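Local coordinates for protein pseudouridine synthase (Pyrococcus abyssi, PDB 2AUS) that probably isomerises uridine to pseudouridine in RNA, as the Cbf5-type catalytic subunit expected in archaeal H/ACA ribonucleoprotein particles, at residues A[48-53]-A[209-214]. Sequence-based numbering, arbitrary orientation.
Sequences VINLDK and KEDETL
The carboxamide of N50 reaches from strand 47-53 into the turn at 209-214 and spends both N-H groups of ND2 there. One goes to T213 OG1 at 2.9 Å, the other to the backbone carbonyl K209 O, also at 2.9 Å from ND2. Both acceptors lie in the amide plane, only 14° and 3° out of it, so the pair should hold the flat group in one rotation, with ND2 rather than OD1 toward the turn. Asparagine suits the place because one nitrogen can serve two acceptors. With CG anti to the backbone N (chi1 -179°), the amide extends toward the turn and crosses the T213 side chain at about a right angle.

T213 OG1 in turn donates to D211 OD2 at 2.6 Å, on the syn side of the carboxylate, while T213 N meets OD2 from above the carboxylate plane. The bond from T213 N makes D211 the first residue of an Asx turn, within a type I turn from D211 to L214. The threonine hydroxyl, oriented by D211, offers its oxygen to N50.

Leucine suits position 214 because its forked end covers two surfaces: CD1 packs on the strand backbone between N50 O and D52 N, and CD2 lies 3.6 Å from D52 OD2, which forms a salt bridge with R201 of strand 195-205. L214 CA makes a CA-H...O contact with N50 O at 3.2 Å, and a water bridges N50 N and T213 O.

V215 exchanges backbone hydrogen bonds with N50 and D52; the Asx and type I turns, bound through N50, thus lead into strand 214-215, parallel to 47-53 in the mixed sheet of the pseudouridine synthase fold.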
loop_
_atom_site.group_PDB
_atom_site.type_symbol
_atom_site.label_atom_id
_atom_site.label_comp_id
_atom_site.label_asym_id
_atom_site.label_seq_id
_atom_site.Cartn_x
_atom_site.Cartn_y
_atom_site.Cartn_z
ATOM N N VAL A 48 20.963 -16.731 0.450
ATOM C CA VAL A 48 20.634 -15.537 -0.327
ATOM C C VAL A 48 19.305 -15.822 -1.006
ATOM O O VAL A 48 19.104 -16.910 -1.548
ATOM C CB VAL A 48 21.682 -15.244 -1.422
ATOM C CG1 VAL A 48 22.960 -14.720 -0.800
ATOM C CG2 VAL A 48 21.977 -16.520 -2.209
ATOM N N ILE A 49 18.396 -14.856 -0.969
ATOM C CA ILE A 49 17.086 -15.030 -1.582
ATOM C C ILE A 49 17.021 -14.337 -2.929
ATOM O O ILE A 49 17.441 -13.187 -3.064
ATOM C CB ILE A 49 15.966 -14.428 -0.698
ATOM C CG1 ILE A 49 15.980 -15.086 0.680
ATOM C CG2 ILE A 49 14.603 -14.622 -1.365
ATOM C CD1 ILE A 49 14.925 -14.526 1.633
ATOM N N ASN A 50 16.520 -15.039 -3.938
ATOM C CA ASN A 50 16.356 -14.435 -5.257
ATOM C C ASN A 50 14.911 -13.939 -5.229
ATOM O O ASN A 50 13.985 -14.613 -5.681
ATOM C CB ASN A 50 16.568 -15.473 -6.352
ATOM C CG ASN A 50 16.424 -14.890 -7.743
ATOM O OD1 ASN A 50 16.560 -13.681 -7.945
ATOM N ND2 ASN A 50 16.155 -15.751 -8.713
ATOM N N LEU A 51 14.731 -12.753 -4.661
ATOM C CA LEU A 51 13.404 -12.183 -4.506
ATOM C C LEU A 51 12.890 -11.350 -5.672
ATOM O O LEU A 51 13.645 -10.611 -6.304
ATOM C CB LEU A 51 13.374 -11.326 -3.244
ATOM C CG LEU A 51 11.966 -10.918 -2.813
ATOM C CD1 LEU A 51 11.373 -12.017 -1.915
ATOM C CD2 LEU A 51 12.017 -9.596 -2.076
ATOM N N ASP A 52 11.597 -11.484 -5.951
ATOM C CA ASP A 52 10.953 -10.699 -7.005
ATOM C C ASP A 52 10.365 -9.532 -6.236
ATOM O O ASP A 52 9.304 -9.658 -5.621
ATOM C CB ASP A 52 9.813 -11.479 -7.676
ATOM C CG ASP A 52 9.242 -10.758 -8.905
ATOM O OD1 ASP A 52 9.437 -9.529 -9.041
ATOM O OD2 ASP A 52 8.591 -11.422 -9.741
ATOM N N LYS A 53 11.073 -8.408 -6.240
ATOM C CA LYS A 53 10.614 -7.232 -5.519
ATOM C C LYS A 53 9.297 -6.712 -6.088
ATOM O O LYS A 53 9.133 -6.606 -7.302
ATOM C CB LYS A 53 11.667 -6.123 -5.596
ATOM C CG LYS A 53 11.209 -4.791 -5.012
ATOM C CD LYS A 53 12.170 -3.668 -5.354
ATOM C CE LYS A 53 11.663 -2.331 -4.827
ATOM N NZ LYS A 53 10.290 -2.026 -5.344
ATOM N N LYS A 209 18.340 -14.671 -11.804
ATOM C CA LYS A 209 17.427 -14.421 -12.902
ATOM C C LYS A 209 16.057 -15.027 -12.631
ATOM O O LYS A 209 15.855 -15.718 -11.625
ATOM C CB LYS A 209 18.001 -15.003 -14.193
ATOM C CG LYS A 209 18.191 -16.503 -14.149
ATOM C CD LYS A 209 18.669 -17.059 -15.487
ATOM C CE LYS A 209 20.063 -16.566 -15.841
ATOM N NZ LYS A 209 20.598 -17.218 -17.078
ATOM N N GLU A 210 15.119 -14.759 -13.532
ATOM C CA GLU A 210 13.762 -15.275 -13.413
ATOM C C GLU A 210 13.709 -16.752 -13.758
ATOM O O GLU A 210 13.459 -17.132 -14.904
ATOM C CB GLU A 210 12.816 -14.505 -14.335
ATOM C CG GLU A 210 12.538 -13.086 -13.889
ATOM C CD GLU A 210 11.477 -12.427 -14.741
ATOM O OE1 GLU A 210 11.773 -12.073 -15.901
ATOM O OE2 GLU A 210 10.342 -12.271 -14.255
ATOM N N ASP A 211 13.959 -17.583 -12.759
ATOM C CA ASP A 211 13.926 -19.023 -12.932
ATOM C C ASP A 211 13.201 -19.607 -11.727
ATOM O O ASP A 211 12.552 -18.869 -10.982
ATOM C CB ASP A 211 15.346 -19.573 -13.052
ATOM C CG ASP A 211 16.210 -19.248 -11.845
ATOM O OD1 ASP A 211 17.444 -19.409 -11.957
ATOM O OD2 ASP A 211 15.667 -18.841 -10.793
ATOM N N GLU A 212 13.309 -20.913 -11.516
ATOM C CA GLU A 212 12.597 -21.519 -10.399
ATOM C C GLU A 212 12.963 -20.946 -9.037
ATOM O O GLU A 212 12.183 -21.065 -8.093
ATOM C CB GLU A 212 12.787 -23.044 -10.387
ATOM C CG GLU A 212 14.165 -23.542 -9.978
ATOM C CD GLU A 212 15.254 -23.159 -10.964
ATOM O OE1 GLU A 212 14.987 -23.186 -12.188
ATOM O OE2 GLU A 212 16.380 -22.847 -10.514
ATOM N N THR A 213 14.126 -20.308 -8.923
ATOM C CA THR A 213 14.539 -19.759 -7.630
ATOM C C THR A 213 13.956 -18.392 -7.294
ATOM O O THR A 213 14.109 -17.916 -6.168
ATOM C CB THR A 213 16.070 -19.661 -7.511
ATOM O OG1 THR A 213 16.555 -18.622 -8.370
ATOM C CG2 THR A 213 16.717 -20.987 -7.897
ATOM N N LEU A 214 13.295 -17.756 -8.257
ATOM C CA LEU A 214 12.703 -16.446 -8.004
ATOM C C LEU A 214 11.474 -16.637 -7.131
ATOM O O LEU A 214 10.544 -17.340 -7.517
ATOM C CB LEU A 214 12.292 -15.770 -9.313
ATOM C CG LEU A 214 11.717 -14.357 -9.149
ATOM C CD1 LEU A 214 12.824 -13.404 -8.709
ATOM C CD2 LEU A 214 11.099 -13.884 -10.464
HETATM O O HOH W 1 15.531 -17.682 -3.949
#